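Local coordinates for phosphate binding protein (Planctomyces limnophilus, PDB 4JWO) that probably binds phosphate as the PstS-type component of a system that transports it across the cytoplasmic membrane, at residues F154-W167 with W176-L190. Residues are numbered along the deposited sequence; the frame is centred on the assembly and turned at random. Where two conformers were deposited one is given.
Sequences FAECMTVAELNKIW and WSEVREGWPDEPIQL
Phe154 drives one ring edge into a corner made by two indoles, T-shaped against the face of Trp176 (planes at 84°) and more tilted against that of Trp183, while Pro184 CD makes a CH-pi contact over its face, 3.6 Å from the ring centroid. With CG held between backbone N and carbonyl carbon (chi1 61°), the ring turns CD1, CE1 and CZ at the indole faces. Ala155 CB fills the angle between the indoles, 3.6 Å from Trp176 CZ3. Helix 160-167 lays Ile166 CG1 against Val179 CG2 at 3.7 Å, and Ile166 CG2 meets Leu190 CD2, which also lies over a face of Trp167; Leu238 of strand 237-242 covers this end.

Against this close packing of buried side chains stands a more open, polar side, where Lys165 is exposed and one water joins Glu162 OE2 to Val179 O. Arg180 grips Glu162 side-on, its NH2 2.8 Å from OE1 in a nearly straight bond and its NE 2.8 Å from OE2. OE1 also accepts from Thr159 N, and Glu162 N donates in return to Thr159 OG1, a capping box. The extended Lys165 sends NZ to Glu178 O (2.9 Å) and Val179 O. An alanine at Glu162 would probably leave the guanidinium charge without its mate and Thr159 N without its acceptor. Shared between Arg180 and the helix start, the carboxylate charge is probably well compensated, and polar bonds edge an apolar join within this periplasmic-binding-protein lobe.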
ATOM      1  N   PHE A 154       1.957 -27.668  -3.851  1.00 18.17           N
ATOM      2  CA  PHE A 154       2.334 -27.509  -5.251  1.00 17.76           C
ATOM      3  C   PHE A 154       2.441 -26.051  -5.690  1.00 15.38           C
ATOM      4  O   PHE A 154       3.154 -25.748  -6.652  1.00 17.44           O
ATOM      5  CB  PHE A 154       1.372 -28.277  -6.179  1.00 16.69           C
ATOM      6  CG  PHE A 154      -0.056 -27.815  -6.088  1.00 14.75           C
ATOM      7  CD1 PHE A 154      -0.507 -26.753  -6.856  1.00 17.40           C
ATOM      8  CD2 PHE A 154      -0.938 -28.423  -5.206  1.00 17.08           C
ATOM      9  CE1 PHE A 154      -1.814 -26.310  -6.756  1.00 17.62           C
ATOM     10  CE2 PHE A 154      -2.254 -27.991  -5.113  1.00 15.11           C
ATOM     11  CZ  PHE A 154      -2.687 -26.930  -5.884  1.00 14.80           C
ATOM     12  N   ALA A 155       1.730 -25.146  -5.015  1.00 16.82           N
ATOM     13  CA  ALA A 155       1.756 -23.726  -5.398  1.00 15.72           C
ATOM     14  C   ALA A 155       2.570 -22.864  -4.443  1.00 16.12           C
ATOM     15  O   ALA A 155       2.262 -21.685  -4.241  1.00 15.23           O
ATOM     16  CB  ALA A 155       0.338 -23.177  -5.535  1.00 15.97           C
ATOM     17  N   GLU A 156       3.626 -23.433  -3.877  1.00 16.89           N
ATOM     18  CA  GLU A 156       4.410 -22.737  -2.850  1.00 17.43           C
ATOM     19  C   GLU A 156       5.163 -21.518  -3.370  1.00 16.52           C
ATOM     20  O   GLU A 156       5.473 -20.597  -2.610  1.00 17.88           O
ATOM     21  CB  GLU A 156       5.347 -23.706  -2.128  1.00 20.52           C
ATOM     22  CG  GLU A 156       4.568 -24.742  -1.337  1.00 18.70           C
ATOM     23  CD  GLU A 156       5.456 -25.606  -0.484  1.00 26.72           C
ATOM     24  OE1 GLU A 156       6.691 -25.489  -0.624  1.00 28.96           O
ATOM     25  OE2 GLU A 156       4.918 -26.399   0.327  1.00 24.16           O
ATOM     26  N   CYS A 157       5.470 -21.530  -4.665  1.00 17.13           N
ATOM     27  CA  CYS A 157       6.065 -20.380  -5.339  1.00 15.91           C
ATOM     28  C   CYS A 157       5.261 -20.103  -6.598  1.00 18.72           C
ATOM     29  O   CYS A 157       4.974 -21.019  -7.367  1.00 26.41           O
ATOM     30  CB  CYS A 157       7.520 -20.649  -5.715  1.00 14.94           C
ATOM     31  SG  CYS A 157       8.214 -19.183  -6.559  1.00 22.53           S
HETATM   32  N   MSE A 158       4.862 -18.845  -6.798  1.00 17.66           N
HETATM   33  CA  MSE A 158       4.080 -18.483  -7.977  1.00 16.20           C
HETATM   34  C   MSE A 158       4.653 -17.230  -8.593  1.00 16.88           C
HETATM   35  O   MSE A 158       5.298 -16.447  -7.908  1.00 19.61           O
HETATM   36  CB  MSE A 158       2.612 -18.248  -7.610  1.00 18.13           C
HETATM   37  CG  MSE A 158       1.951 -19.487  -7.022  1.00 19.82           C
HETATM   38 SE   MSE A 158       0.112 -19.215  -6.539  0.76 19.93          SE
HETATM   39  CE  MSE A 158      -0.628 -18.982  -8.322  1.00 18.77           C
ATOM     40  N   THR A 159       4.397 -17.043  -9.881  1.00 17.83           N
ATOM     41  CA  THR A 159       4.861 -15.849 -10.574  1.00 17.81           C
ATOM     42  C   THR A 159       3.768 -14.800 -10.584  1.00 17.83           C
ATOM     43  O   THR A 159       2.586 -15.121 -10.438  1.00 17.89           O
ATOM     44  CB  THR A 159       5.266 -16.155 -12.031  1.00 19.10           C
ATOM     45  OG1 THR A 159       4.109 -16.553 -12.770  1.00 23.70           O
ATOM     46  CG2 THR A 159       6.293 -17.267 -12.071  1.00 22.16           C
ATOM     47  N   VAL A 160       4.164 -13.546 -10.779  1.00 16.89           N
ATOM     48  CA  VAL A 160       3.193 -12.487 -11.003  1.00 17.67           C
ATOM     49  C   VAL A 160       2.340 -12.820 -12.223  1.00 19.09           C
ATOM     50  O   VAL A 160       1.127 -12.631 -12.198  1.00 18.44           O
ATOM     51  CB  VAL A 160       3.885 -11.123 -11.163  1.00 21.84           C
ATOM     52  CG1 VAL A 160       2.914 -10.076 -11.711  1.00 21.28           C
ATOM     53  CG2 VAL A 160       4.452 -10.685  -9.830  1.00 19.20           C
ATOM     54  N   ALA A 161       2.971 -13.364 -13.261  1.00 19.67           N
ATOM     55  CA  ALA A 161       2.242 -13.756 -14.460  1.00 20.85           C
ATOM     56  C   ALA A 161       1.160 -14.791 -14.142  1.00 21.19           C
ATOM     57  O   ALA A 161       0.055 -14.714 -14.679  1.00 21.90           O
ATOM     58  CB  ALA A 161       3.189 -14.274 -15.529  1.00 22.81           C
ATOM     59  N   GLU A 162       1.469 -15.751 -13.273  1.00 18.09           N
ATOM     60  CA  GLU A 162       0.470 -16.743 -12.886  1.00 18.51           C
ATOM     61  C   GLU A 162      -0.658 -16.119 -12.089  1.00 19.61           C
ATOM     62  O   GLU A 162      -1.826 -16.453 -12.278  1.00 19.12           O
ATOM     63  CB  GLU A 162       1.106 -17.900 -12.112  1.00 16.68           C
ATOM     64  CG  GLU A 162       1.811 -18.855 -13.038  1.00 20.08           C
ATOM     65  CD  GLU A 162       2.789 -19.762 -12.332  1.00 22.41           C
ATOM     66  OE1 GLU A 162       3.125 -19.506 -11.154  1.00 19.83           O
ATOM     67  OE2 GLU A 162       3.230 -20.743 -12.971  1.00 23.52           O
ATOM     68  N   LEU A 163      -0.312 -15.194 -11.204  1.00 17.98           N
ATOM     69  CA  LEU A 163      -1.341 -14.506 -10.437  1.00 16.55           C
ATOM     70  C   LEU A 163      -2.246 -13.689 -11.359  1.00 19.11           C
ATOM     71  O   LEU A 163      -3.459 -13.596 -11.135  1.00 18.35           O
ATOM     72  CB  LEU A 163      -0.702 -13.654  -9.337  1.00 15.63           C
ATOM     73  CG  LEU A 163      -0.056 -14.512  -8.223  1.00 16.58           C
ATOM     74  CD1 LEU A 163       0.882 -13.686  -7.339  1.00 19.15           C
ATOM     75  CD2 LEU A 163      -1.113 -15.203  -7.359  1.00 18.76           C
ATOM     76  N   ASN A 164      -1.664 -13.112 -12.406  1.00 17.73           N
ATOM     77  CA  ASN A 164      -2.437 -12.350 -13.384  1.00 17.32           C
ATOM     78  C   ASN A 164      -3.349 -13.271 -14.183  1.00 22.29           C
ATOM     79  O   ASN A 164      -4.491 -12.946 -14.472  1.00 19.29           O
ATOM     80  CB  ASN A 164      -1.504 -11.539 -14.300  1.00 16.44           C
ATOM     81  CG  ASN A 164      -2.225 -10.919 -15.469  1.00 22.99           C
ATOM     82  OD1 ASN A 164      -1.957 -11.263 -16.623  1.00 30.22           O
ATOM     83  ND2 ASN A 164      -3.144  -9.994 -15.191  1.00 20.72           N
ATOM     84  N   LYS A 165      -2.841 -14.448 -14.519  1.00 22.15           N
ATOM     85  CA  LYS A 165      -3.632 -15.444 -15.219  1.00 21.60           C
ATOM     86  C   LYS A 165      -4.899 -15.784 -14.421  1.00 20.04           C
ATOM     87  O   LYS A 165      -5.969 -15.999 -14.991  1.00 21.17           O
ATOM     88  CB  LYS A 165      -2.774 -16.700 -15.423  1.00 24.53           C
ATOM     89  CG  LYS A 165      -3.302 -17.682 -16.429  1.00 34.22           C
ATOM     90  CD  LYS A 165      -2.302 -18.822 -16.586  1.00 33.15           C
ATOM     91  CE  LYS A 165      -2.671 -19.747 -17.724  1.00 38.19           C
ATOM     92  NZ  LYS A 165      -1.702 -20.875 -17.804  1.00 40.04           N
ATOM     93  N   ILE A 166      -4.766 -15.815 -13.101  1.00 18.03           N
ATOM     94  CA  ILE A 166      -5.883 -16.139 -12.212  1.00 17.67           C
ATOM     95  C   ILE A 166      -6.819 -14.942 -11.998  1.00 16.59           C
ATOM     96  O   ILE A 166      -8.043 -15.083 -12.051  1.00 17.75           O
ATOM     97  CB  ILE A 166      -5.364 -16.597 -10.840  1.00 18.67           C
ATOM     98  CG1 ILE A 166      -4.654 -17.951 -10.957  1.00 16.54           C
ATOM     99  CG2 ILE A 166      -6.504 -16.697  -9.838  1.00 19.37           C
ATOM    100  CD1 ILE A 166      -3.829 -18.288  -9.751  1.00 18.36           C
ATOM    101  N   TRP A 167      -6.239 -13.774 -11.753  1.00 17.00           N
ATOM    102  CA  TRP A 167      -6.999 -12.625 -11.248  1.00 19.28           C
ATOM    103  C   TRP A 167      -7.428 -11.586 -12.273  1.00 17.29           C
ATOM    104  O   TRP A 167      -8.217 -10.697 -11.945  1.00 19.85           O
ATOM    105  CB  TRP A 167      -6.198 -11.910 -10.160  1.00 15.07           C
ATOM    106  CG  TRP A 167      -6.196 -12.645  -8.850  1.00 14.83           C
ATOM    107  CD1 TRP A 167      -5.201 -13.430  -8.354  1.00 15.87           C
ATOM    108  CD2 TRP A 167      -7.255 -12.667  -7.879  1.00 14.68           C
ATOM    109  NE1 TRP A 167      -5.559 -13.924  -7.124  1.00 16.28           N
ATOM    110  CE2 TRP A 167      -6.825 -13.482  -6.810  1.00 13.97           C
ATOM    111  CE3 TRP A 167      -8.521 -12.074  -7.802  1.00 17.43           C
ATOM    112  CZ2 TRP A 167      -7.607 -13.710  -5.676  1.00 16.21           C
ATOM    113  CZ3 TRP A 167      -9.306 -12.308  -6.689  1.00 15.77           C
ATOM    114  CH2 TRP A 167      -8.841 -13.117  -5.633  1.00 16.37           C
ATOM    115  N   TRP A 176      -6.684 -25.247 -10.708  1.00 15.53           N
ATOM    116  CA  TRP A 176      -5.242 -25.091 -10.567  1.00 14.86           C
ATOM    117  C   TRP A 176      -4.489 -25.586 -11.803  1.00 17.10           C
ATOM    118  O   TRP A 176      -3.451 -25.033 -12.166  1.00 17.63           O
ATOM    119  CB  TRP A 176      -4.761 -25.822  -9.314  1.00 15.17           C
ATOM    120  CG  TRP A 176      -5.140 -25.144  -8.037  1.00 14.90           C
ATOM    121  CD1 TRP A 176      -6.191 -25.453  -7.228  1.00 16.96           C
ATOM    122  CD2 TRP A 176      -4.457 -24.053  -7.406  1.00 15.48           C
ATOM    123  NE1 TRP A 176      -6.210 -24.628  -6.130  1.00 15.92           N
ATOM    124  CE2 TRP A 176      -5.144 -23.760  -6.211  1.00 16.03           C
ATOM    125  CE3 TRP A 176      -3.322 -23.300  -7.735  1.00 15.65           C
ATOM    126  CZ2 TRP A 176      -4.747 -22.735  -5.344  1.00 17.84           C
ATOM    127  CZ3 TRP A 176      -2.923 -22.289  -6.873  1.00 19.59           C
ATOM    128  CH2 TRP A 176      -3.633 -22.022  -5.687  1.00 18.13           C
ATOM    129  N   SER A 177      -5.013 -26.633 -12.443  1.00 17.01           N
ATOM    130  CA  SER A 177      -4.384 -27.248 -13.618  1.00 18.56           C
ATOM    131  C   SER A 177      -4.284 -26.264 -14.775  1.00 22.49           C
ATOM    132  O   SER A 177      -3.513 -26.465 -15.723  1.00 25.04           O
ATOM    133  CB  SER A 177      -5.192 -28.467 -14.072  1.00 21.58           C
ATOM    134  OG  SER A 177      -6.544 -28.093 -14.297  1.00 22.68           O
ATOM    135  N   GLU A 178      -5.095 -25.218 -14.709  1.00 19.02           N
ATOM    136  CA  GLU A 178      -5.141 -24.213 -15.758  1.00 19.56           C
ATOM    137  C   GLU A 178      -4.102 -23.119 -15.537  1.00 23.80           C
ATOM    138  O   GLU A 178      -3.849 -22.314 -16.432  1.00 28.32           O
ATOM    139  CB  GLU A 178      -6.551 -23.596 -15.841  1.00 23.24           C
ATOM    140  CG  GLU A 178      -7.596 -24.556 -16.386  1.00 29.89           C
ATOM    141  CD  GLU A 178      -9.022 -24.062 -16.206  1.00 38.61           C
ATOM    142  OE1 GLU A 178      -9.267 -23.279 -15.270  1.00 26.64           O
ATOM    143  OE2 GLU A 178      -9.904 -24.465 -16.996  1.00 42.81           O
ATOM    144  N   VAL A 179      -3.499 -23.088 -14.349  1.00 20.12           N
ATOM    145  CA  VAL A 179      -2.503 -22.067 -14.027  1.00 21.19           C
ATOM    146  C   VAL A 179      -1.106 -22.506 -14.447  1.00 23.02           C
ATOM    147  O   VAL A 179      -0.376 -21.763 -15.090  1.00 23.88           O
ATOM    148  CB  VAL A 179      -2.508 -21.719 -12.530  1.00 20.28           C
ATOM    149  CG1 VAL A 179      -1.532 -20.568 -12.247  1.00 18.18           C
ATOM    150  CG2 VAL A 179      -3.913 -21.342 -12.095  1.00 19.51           C
ATOM    151  N   ARG A 180      -0.742 -23.728 -14.087  1.00 19.25           N
ATOM    152  CA  ARG A 180       0.552 -24.283 -14.463  1.00 22.50           C
ATOM    153  C   ARG A 180       0.386 -25.748 -14.821  1.00 19.32           C
ATOM    154  O   ARG A 180      -0.353 -26.475 -14.153  1.00 19.06           O
ATOM    155  CB  ARG A 180       1.568 -24.146 -13.323  1.00 20.34           C
ATOM    156  CG  ARG A 180       2.985 -24.600 -13.701  1.00 20.79           C
ATOM    157  CD  ARG A 180       3.907 -24.564 -12.503  1.00 18.14           C
ATOM    158  NE  ARG A 180       4.015 -23.222 -11.940  1.00 21.34           N
ATOM    159  CZ  ARG A 180       4.898 -22.864 -11.018  1.00 30.48           C
ATOM    160  NH1 ARG A 180       5.779 -23.749 -10.576  1.00 32.50           N
ATOM    161  NH2 ARG A 180       4.906 -21.618 -10.554  1.00 32.40           N
ATOM    162  N   GLU A 181       1.082 -26.164 -15.879  1.00 20.44           N
ATOM    163  CA  GLU A 181       1.068 -27.533 -16.375  1.00 26.72           C
ATOM    164  C   GLU A 181       1.269 -28.523 -15.245  1.00 23.22           C
ATOM    165  O   GLU A 181       2.242 -28.429 -14.495  1.00 22.67           O
ATOM    166  CB  GLU A 181       2.195 -27.737 -17.398  1.00 27.22           C
ATOM    167  CG  GLU A 181       2.269 -29.143 -17.959  1.00 41.70           C
ATOM    168  CD  GLU A 181       1.178 -29.420 -18.971  1.00 54.59           C
ATOM    169  OE1 GLU A 181       0.651 -28.448 -19.556  1.00 61.66           O
ATOM    170  OE2 GLU A 181       0.846 -30.605 -19.180  1.00 59.78           O
ATOM    171  N   GLY A 182       0.338 -29.461 -15.109  1.00 23.00           N
ATOM    172  CA  GLY A 182       0.506 -30.560 -14.183  1.00 21.75           C
ATOM    173  C   GLY A 182      -0.114 -30.368 -12.813  1.00 19.35           C
ATOM    174  O   GLY A 182      -0.280 -31.331 -12.082  1.00 17.28           O
ATOM    175  N   TRP A 183      -0.469 -29.136 -12.466  1.00 17.55           N
ATOM    176  CA  TRP A 183      -1.094 -28.882 -11.169  1.00 16.00           C
ATOM    177  C   TRP A 183      -2.459 -29.583 -11.112  1.00 16.09           C
ATOM    178  O   TRP A 183      -3.053 -29.877 -12.155  1.00 17.72           O
ATOM    179  CB  TRP A 183      -1.240 -27.374 -10.928  1.00 17.98           C
ATOM    180  CG  TRP A 183       0.014 -26.712 -10.450  1.00 14.69           C
ATOM    181  CD1 TRP A 183       1.227 -27.304 -10.250  1.00 18.53           C
ATOM    182  CD2 TRP A 183       0.170 -25.334 -10.104  1.00 14.99           C
ATOM    183  NE1 TRP A 183       2.137 -26.373  -9.792  1.00 18.85           N
ATOM    184  CE2 TRP A 183       1.514 -25.155  -9.696  1.00 16.62           C
ATOM    185  CE3 TRP A 183      -0.694 -24.230 -10.091  1.00 14.28           C
ATOM    186  CZ2 TRP A 183       2.014 -23.917  -9.284  1.00 19.79           C
ATOM    187  CZ3 TRP A 183      -0.198 -22.995  -9.685  1.00 18.44           C
ATOM    188  CH2 TRP A 183       1.147 -22.850  -9.285  1.00 19.33           C
ATOM    189  N   PRO A 184      -2.947 -29.873  -9.900  1.00 18.52           N
ATOM    190  CA  PRO A 184      -4.173 -30.670  -9.774  1.00 18.65           C
ATOM    191  C   PRO A 184      -5.383 -30.100 -10.503  1.00 17.74           C
ATOM    192  O   PRO A 184      -5.619 -28.885 -10.552  1.00 17.94           O
ATOM    193  CB  PRO A 184      -4.421 -30.700  -8.264  1.00 18.34           C
ATOM    194  CG  PRO A 184      -3.046 -30.610  -7.678  1.00 19.34           C
ATOM    195  CD  PRO A 184      -2.285 -29.674  -8.596  1.00 20.13           C
ATOM    196  N   ASP A 185      -6.148 -31.019 -11.082  1.00 18.25           N
ATOM    197  CA  ASP A 185      -7.416 -30.713 -11.732  1.00 20.37           C
ATOM    198  C   ASP A 185      -8.467 -30.477 -10.648  1.00 21.56           C
ATOM    199  O   ASP A 185      -9.407 -31.259 -10.479  1.00 27.58           O
ATOM    200  CB  ASP A 185      -7.807 -31.884 -12.635  1.00 20.03           C
ATOM    201  CG  ASP A 185      -9.111 -31.646 -13.378  1.00 27.77           C
ATOM    202  OD1 ASP A 185      -9.462 -30.473 -13.593  1.00 30.86           O
ATOM    203  OD2 ASP A 185      -9.783 -32.631 -13.751  1.00 27.26           O
ATOM    204  N   GLU A 186      -8.285 -29.398  -9.898  1.00 19.50           N
ATOM    205  CA  GLU A 186      -9.112 -29.108  -8.735  1.00 22.43           C
ATOM    206  C   GLU A 186      -9.451 -27.632  -8.744  1.00 21.92           C
ATOM    207  O   GLU A 186      -8.655 -26.816  -9.207  1.00 18.97           O
ATOM    208  CB  GLU A 186      -8.344 -29.425  -7.448  1.00 24.58           C
ATOM    209  CG  GLU A 186      -7.911 -30.885  -7.294  1.00 33.01           C
ATOM    210  CD  GLU A 186      -9.072 -31.831  -7.047  1.00 41.79           C
ATOM    211  OE1 GLU A 186     -10.184 -31.349  -6.735  1.00 44.81           O
ATOM    212  OE2 GLU A 186      -8.871 -33.063  -7.158  1.00 26.80           O
ATOM    213  N   PRO A 187     -10.626 -27.274  -8.211  1.00 19.71           N
ATOM    214  CA  PRO A 187     -11.023 -25.863  -8.251  1.00 22.34           C
ATOM    215  C   PRO A 187     -10.129 -24.974  -7.408  1.00 21.19           C
ATOM    216  O   PRO A 187      -9.659 -25.374  -6.339  1.00 20.91           O
ATOM    217  CB  PRO A 187     -12.435 -25.874  -7.644  1.00 23.76           C
ATOM    218  CG  PRO A 187     -12.907 -27.281  -7.780  1.00 28.89           C
ATOM    219  CD  PRO A 187     -11.688 -28.140  -7.669  1.00 23.75           C
ATOM    220  N   ILE A 188      -9.878 -23.761  -7.887  1.00 19.33           N
ATOM    221  CA  ILE A 188      -9.215 -22.735  -7.081  0.62 18.41           C
ATOM    222  C   ILE A 188     -10.299 -21.905  -6.423  1.00 22.33           C
ATOM    223  O   ILE A 188     -11.147 -21.349  -7.114  1.00 24.91           O
ATOM    224  CB  ILE A 188      -8.418 -21.734  -7.928  0.62 20.68           C
ATOM    225  CG1 ILE A 188      -7.507 -22.435  -8.923  0.62 20.91           C
ATOM    226  CG2 ILE A 188      -7.613 -20.786  -7.023  0.62 18.18           C
ATOM    227  CD1 ILE A 188      -6.795 -21.462  -9.823  0.62 20.11           C
ATOM    228  N   GLN A 189     -10.289 -21.823  -5.099  1.00 17.44           N
ATOM    229  CA  GLN A 189     -11.294 -21.031  -4.392  1.00 19.87           C
ATOM    230  C   GLN A 189     -10.658 -19.705  -4.020  1.00 16.98           C
ATOM    231  O   GLN A 189      -9.763 -19.660  -3.187  1.00 18.69           O
ATOM    232  CB  GLN A 189     -11.757 -21.755  -3.125  1.00 23.88           C
ATOM    233  CG  GLN A 189     -12.097 -23.234  -3.312  1.00 34.25           C
ATOM    234  CD  GLN A 189     -13.407 -23.460  -4.041  1.00 50.43           C
ATOM    235  OE1 GLN A 189     -14.069 -22.514  -4.472  1.00 56.96           O
ATOM    236  NE2 GLN A 189     -13.792 -24.725  -4.181  1.00 52.39           N
ATOM    237  N   LEU A 190     -11.114 -18.630  -4.655  1.00 16.74           N
ATOM    238  CA  LEU A 190     -10.468 -17.331  -4.535  1.00 16.94           C
ATOM    239  C   LEU A 190     -11.048 -16.473  -3.424  1.00 15.78           C
ATOM    240  O   LEU A 190     -12.262 -16.354  -3.285  1.00 15.70           O
ATOM    241  CB  LEU A 190     -10.601 -16.552  -5.849  1.00 16.61           C
ATOM    242  CG  LEU A 190      -9.923 -17.187  -7.064  1.00 18.73           C
ATOM    243  CD1 LEU A 190     -10.241 -16.343  -8.288  1.00 22.07           C
ATOM    244  CD2 LEU A 190      -8.410 -17.279  -6.850  1.00 18.78           C
TER
HETATM  245  O   HOH W   1       2.307 -21.254 -15.496  1.00 27.72           O